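PDB 5OGX: cytochrome P450 reductase from Amycolatopsis methanolica 239, which passes electrons from NADH, through FAD and a [2Fe-2S] cluster, to the cytochrome P450 subunit that O-demethylates guaiacol and other lignin-derived aromatics. Local coordinates for residues 5-19 / 80-94. Sequence-based numbering, arbitrary orientation.
Sequences FAVSVGGRRVDCEPG and RPLADTEVRSTADAG. Unlike the reference sequence in segment 80-94: Ala91 (reference Ser), Asp92 (reference Glu).
Phe5 lays one face of its ring on the backbone of Leu82 and Ala83, just before strand 85-88 sets off beside strand 5-9. Followed outward, its CB sits by Asp84 OD1 and Ala83 O, CG and CD1 run along the carbonyl of Ala83, CE1 reaches Ala83 CA, and CZ ends 3.4 Å from Leu82 O. On the other flank CD2 and CE2 approach Pro81 O. Ala83 N stands over the centre of the covered face. With CG anti to the carbonyl carbon (chi1 -65°), the ring is swung over this bend. Cut back to an alanine, position 5 would probably lose this ring's cover of the Leu82 and Ala83 peptides and open a gap beside Pro81.

Next to the ring, Asp84 OD1 accepts Ala6 N at 3.0 Å, the donor standing 60° out of the carboxylate plane. From there the strands zip up in parallel: Thr85 N to Ala6 O (2.9 Å), Ser8 N to Thr85 O (3.1 Å), Val87 N to Ser8 O (2.9 Å). On the side facing helix 22-28, Pro81 packs its CB on Val7 CG1 and its CD on Cys16 SG at 3.7 Å, while Val9 CB meets Val87 CG2 at the same distance and Val9 CG2 touches Ala93 CB. Back at the Phe5 end, outside the parallel pairing, Arg80 NE donates to Gly19 O (2.8 Å), which sits in the guanidinium plane, at its edge; NE comes in from above the carbonyl plane.

A beta hairpin whose first strand pairs in parallel with the last, against a helix, is the beta-grasp of plant-type [2Fe-2S] ferredoxins, here the cluster-carrying domain of the reductase.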
# COMPACT_ATOMS: atom_id res chain seq x y z
N PHE A 5 8.76 -27.71 3.88
CA PHE A 5 9.13 -27.97 2.50
C PHE A 5 10.06 -26.88 2.00
O PHE A 5 9.97 -25.72 2.40
CB PHE A 5 7.89 -28.04 1.60
CG PHE A 5 6.97 -29.19 1.92
CD1 PHE A 5 7.35 -30.49 1.64
CD2 PHE A 5 5.73 -28.96 2.48
CE1 PHE A 5 6.50 -31.54 1.93
CE2 PHE A 5 4.87 -30.00 2.76
CZ PHE A 5 5.26 -31.30 2.49
N ALA A 6 10.96 -27.27 1.10
CA ALA A 6 11.86 -26.32 0.47
C ALA A 6 11.14 -25.68 -0.71
O ALA A 6 10.63 -26.38 -1.59
CB ALA A 6 13.13 -27.04 0.01
N VAL A 7 11.08 -24.35 -0.72
CA VAL A 7 10.47 -23.61 -1.82
C VAL A 7 11.48 -22.60 -2.35
O VAL A 7 12.20 -21.96 -1.59
CB VAL A 7 9.16 -22.93 -1.38
CG1 VAL A 7 8.18 -24.00 -0.87
CG2 VAL A 7 9.41 -21.89 -0.30
N SER A 8 11.54 -22.48 -3.68
CA SER A 8 12.60 -21.68 -4.28
C SER A 8 12.02 -20.80 -5.37
O SER A 8 11.08 -21.18 -6.07
CB SER A 8 13.70 -22.56 -4.87
OG SER A 8 13.19 -23.34 -5.94
N VAL A 9 12.62 -19.62 -5.52
CA VAL A 9 12.34 -18.71 -6.63
C VAL A 9 13.63 -17.98 -6.96
O VAL A 9 14.36 -17.55 -6.06
CB VAL A 9 11.21 -17.72 -6.31
CG1 VAL A 9 11.58 -16.77 -5.16
CG2 VAL A 9 10.87 -16.90 -7.56
N GLY A 10 13.92 -17.83 -8.26
CA GLY A 10 15.09 -17.07 -8.67
C GLY A 10 16.41 -17.55 -8.11
O GLY A 10 17.30 -16.74 -7.85
N GLY A 11 16.56 -18.86 -7.90
CA GLY A 11 17.77 -19.39 -7.33
C GLY A 11 17.89 -19.29 -5.83
O GLY A 11 18.90 -19.74 -5.27
N ARG A 12 16.88 -18.76 -5.15
CA ARG A 12 16.89 -18.56 -3.70
C ARG A 12 15.92 -19.53 -3.05
O ARG A 12 14.75 -19.61 -3.44
CB ARG A 12 16.51 -17.12 -3.35
CG ARG A 12 17.60 -16.08 -3.64
CD ARG A 12 18.36 -15.71 -2.36
NE ARG A 12 17.96 -14.40 -1.83
CZ ARG A 12 18.00 -14.07 -0.55
NH1 ARG A 12 18.42 -14.94 0.36
NH2 ARG A 12 17.61 -12.85 -0.16
N ARG A 13 16.39 -20.24 -2.02
CA ARG A 13 15.56 -21.20 -1.30
C ARG A 13 15.21 -20.68 0.09
O ARG A 13 16.05 -20.07 0.76
CB ARG A 13 16.28 -22.55 -1.17
CG ARG A 13 15.58 -23.53 -0.24
CD ARG A 13 16.54 -24.60 0.27
NE ARG A 13 15.94 -25.42 1.32
CZ ARG A 13 16.33 -26.66 1.60
NH1 ARG A 13 17.31 -27.21 0.90
NH2 ARG A 13 15.74 -27.35 2.58
N VAL A 14 13.97 -20.92 0.51
CA VAL A 14 13.58 -20.79 1.91
C VAL A 14 12.83 -22.06 2.29
O VAL A 14 12.46 -22.88 1.44
CB VAL A 14 12.72 -19.54 2.18
CG1 VAL A 14 13.43 -18.28 1.67
CG2 VAL A 14 11.36 -19.67 1.56
N ASP A 15 12.63 -22.26 3.59
CA ASP A 15 11.88 -23.40 4.06
C ASP A 15 10.52 -22.92 4.55
O ASP A 15 10.43 -21.98 5.34
CB ASP A 15 12.64 -24.17 5.15
CG ASP A 15 13.87 -24.84 4.59
OD1 ASP A 15 13.72 -25.82 3.83
OD2 ASP A 15 14.99 -24.36 4.89
N CYS A 16 9.47 -23.54 4.03
CA CYS A 16 8.10 -23.12 4.25
C CYS A 16 7.39 -24.18 5.09
O CYS A 16 7.41 -25.36 4.76
CB CYS A 16 7.38 -22.94 2.91
SG CYS A 16 5.73 -22.24 3.02
N GLU A 17 6.79 -23.75 6.20
CA GLU A 17 6.00 -24.68 6.99
C GLU A 17 4.76 -25.09 6.20
O GLU A 17 4.28 -24.33 5.35
CB GLU A 17 5.61 -24.05 8.32
CG GLU A 17 6.79 -23.47 9.08
CD GLU A 17 6.51 -23.31 10.56
OE1 GLU A 17 5.62 -24.02 11.08
OE2 GLU A 17 7.18 -22.48 11.21
N PRO A 18 4.24 -26.29 6.44
CA PRO A 18 3.10 -26.77 5.63
C PRO A 18 1.85 -25.91 5.73
O PRO A 18 1.04 -25.90 4.80
CB PRO A 18 2.87 -28.18 6.17
CG PRO A 18 4.21 -28.60 6.68
CD PRO A 18 4.81 -27.36 7.27
N GLY A 19 1.67 -25.19 6.84
CA GLY A 19 0.53 -24.29 6.95
C GLY A 19 0.81 -22.87 6.51
O GLY A 19 -0.07 -22.01 6.60
N ARG A 80 -0.12 -22.90 -0.45
CA ARG A 80 0.73 -23.56 0.52
C ARG A 80 1.31 -24.83 -0.08
O ARG A 80 0.61 -25.56 -0.78
CB ARG A 80 -0.04 -23.90 1.81
CG ARG A 80 -0.63 -22.67 2.50
CD ARG A 80 -1.50 -23.04 3.70
NE ARG A 80 -1.88 -21.84 4.44
CZ ARG A 80 -2.86 -21.02 4.09
NH1 ARG A 80 -3.59 -21.28 3.00
NH2 ARG A 80 -3.12 -19.93 4.81
N PRO A 81 2.59 -25.10 0.16
CA PRO A 81 3.24 -26.23 -0.51
C PRO A 81 2.76 -27.55 0.06
O PRO A 81 2.51 -27.67 1.26
CB PRO A 81 4.73 -26.01 -0.21
CG PRO A 81 4.72 -25.25 1.10
CD PRO A 81 3.51 -24.35 1.03
N LEU A 82 2.64 -28.54 -0.82
CA LEU A 82 2.40 -29.93 -0.42
C LEU A 82 3.62 -30.80 -0.69
O LEU A 82 3.58 -32.01 -0.42
CB LEU A 82 1.17 -30.48 -1.14
CG LEU A 82 -0.10 -29.65 -1.01
CD1 LEU A 82 -1.13 -30.05 -2.06
CD2 LEU A 82 -0.67 -29.78 0.39
N ALA A 83 4.68 -30.21 -1.23
CA ALA A 83 5.95 -30.87 -1.50
C ALA A 83 6.97 -29.77 -1.75
O ALA A 83 6.62 -28.59 -1.81
CB ALA A 83 5.85 -31.81 -2.71
N ASP A 84 8.24 -30.16 -1.87
CA ASP A 84 9.24 -29.18 -2.29
C ASP A 84 8.82 -28.61 -3.63
O ASP A 84 8.44 -29.35 -4.55
CB ASP A 84 10.62 -29.82 -2.38
CG ASP A 84 11.09 -30.36 -1.06
OD1 ASP A 84 10.47 -30.05 -0.03
OD2 ASP A 84 12.10 -31.10 -1.06
N THR A 85 8.86 -27.28 -3.74
CA THR A 85 8.20 -26.60 -4.85
C THR A 85 9.10 -25.49 -5.38
O THR A 85 9.62 -24.68 -4.61
CB THR A 85 6.85 -26.03 -4.40
OG1 THR A 85 5.95 -27.12 -4.13
CG2 THR A 85 6.23 -25.12 -5.46
N GLU A 86 9.27 -25.48 -6.70
CA GLU A 86 10.05 -24.47 -7.40
C GLU A 86 9.09 -23.59 -8.19
O GLU A 86 8.24 -24.11 -8.92
CB GLU A 86 11.07 -25.12 -8.34
CG GLU A 86 11.85 -24.13 -9.17
CD GLU A 86 12.79 -24.78 -10.17
OE1 GLU A 86 13.54 -24.03 -10.84
OE2 GLU A 86 12.78 -26.02 -10.30
N VAL A 87 9.22 -22.27 -8.07
CA VAL A 87 8.27 -21.38 -8.71
C VAL A 87 8.99 -20.32 -9.55
O VAL A 87 10.18 -20.06 -9.38
CB VAL A 87 7.34 -20.69 -7.69
CG1 VAL A 87 6.60 -21.74 -6.86
CG2 VAL A 87 8.12 -19.73 -6.81
N ARG A 88 8.24 -19.74 -10.47
CA ARG A 88 8.73 -18.63 -11.28
C ARG A 88 7.81 -17.45 -11.05
O ARG A 88 6.59 -17.56 -11.22
CB ARG A 88 8.77 -18.97 -12.77
CG ARG A 88 9.24 -17.76 -13.60
CD ARG A 88 9.26 -18.07 -15.08
NE ARG A 88 7.94 -18.41 -15.61
CZ ARG A 88 6.96 -17.55 -15.83
NH1 ARG A 88 7.12 -16.25 -15.58
NH2 ARG A 88 5.81 -17.98 -16.34
N SER A 89 8.40 -16.33 -10.66
CA SER A 89 7.67 -15.09 -10.49
C SER A 89 8.14 -14.14 -11.58
O SER A 89 8.36 -14.57 -12.72
CB SER A 89 7.90 -14.53 -9.07
OG SER A 89 7.27 -13.28 -8.87
N THR A 90 8.31 -12.86 -11.27
CA THR A 90 8.85 -11.95 -12.27
C THR A 90 10.37 -12.05 -12.31
O THR A 90 11.00 -12.66 -11.45
CB THR A 90 8.46 -10.51 -11.94
OG1 THR A 90 8.98 -10.22 -10.64
CG2 THR A 90 6.96 -10.33 -11.91
N ALA A 91 10.97 -11.39 -13.31
CA ALA A 91 12.41 -11.47 -13.51
C ALA A 91 13.18 -11.02 -12.27
O ALA A 91 14.23 -11.59 -11.94
CB ALA A 91 12.82 -10.61 -14.71
N ASP A 92 12.68 -10.00 -11.57
CA ASP A 92 13.38 -9.46 -10.41
C ASP A 92 13.11 -10.22 -9.13
O ASP A 92 13.76 -9.94 -8.12
CB ASP A 92 13.00 -7.99 -10.19
CG ASP A 92 13.62 -7.07 -11.22
OD1 ASP A 92 14.45 -7.54 -12.02
OD2 ASP A 92 13.26 -5.88 -11.24
N ALA A 93 12.18 -11.18 -9.12
CA ALA A 93 11.90 -11.91 -7.90
C ALA A 93 13.15 -12.65 -7.43
O ALA A 93 13.96 -13.12 -8.24
CB ALA A 93 10.76 -12.90 -8.12
N GLY A 94 13.32 -12.73 -6.12
CA GLY A 94 14.51 -13.30 -5.52
C GLY A 94 15.50 -12.29 -4.96
O GLY A 94 16.36 -12.67 -4.16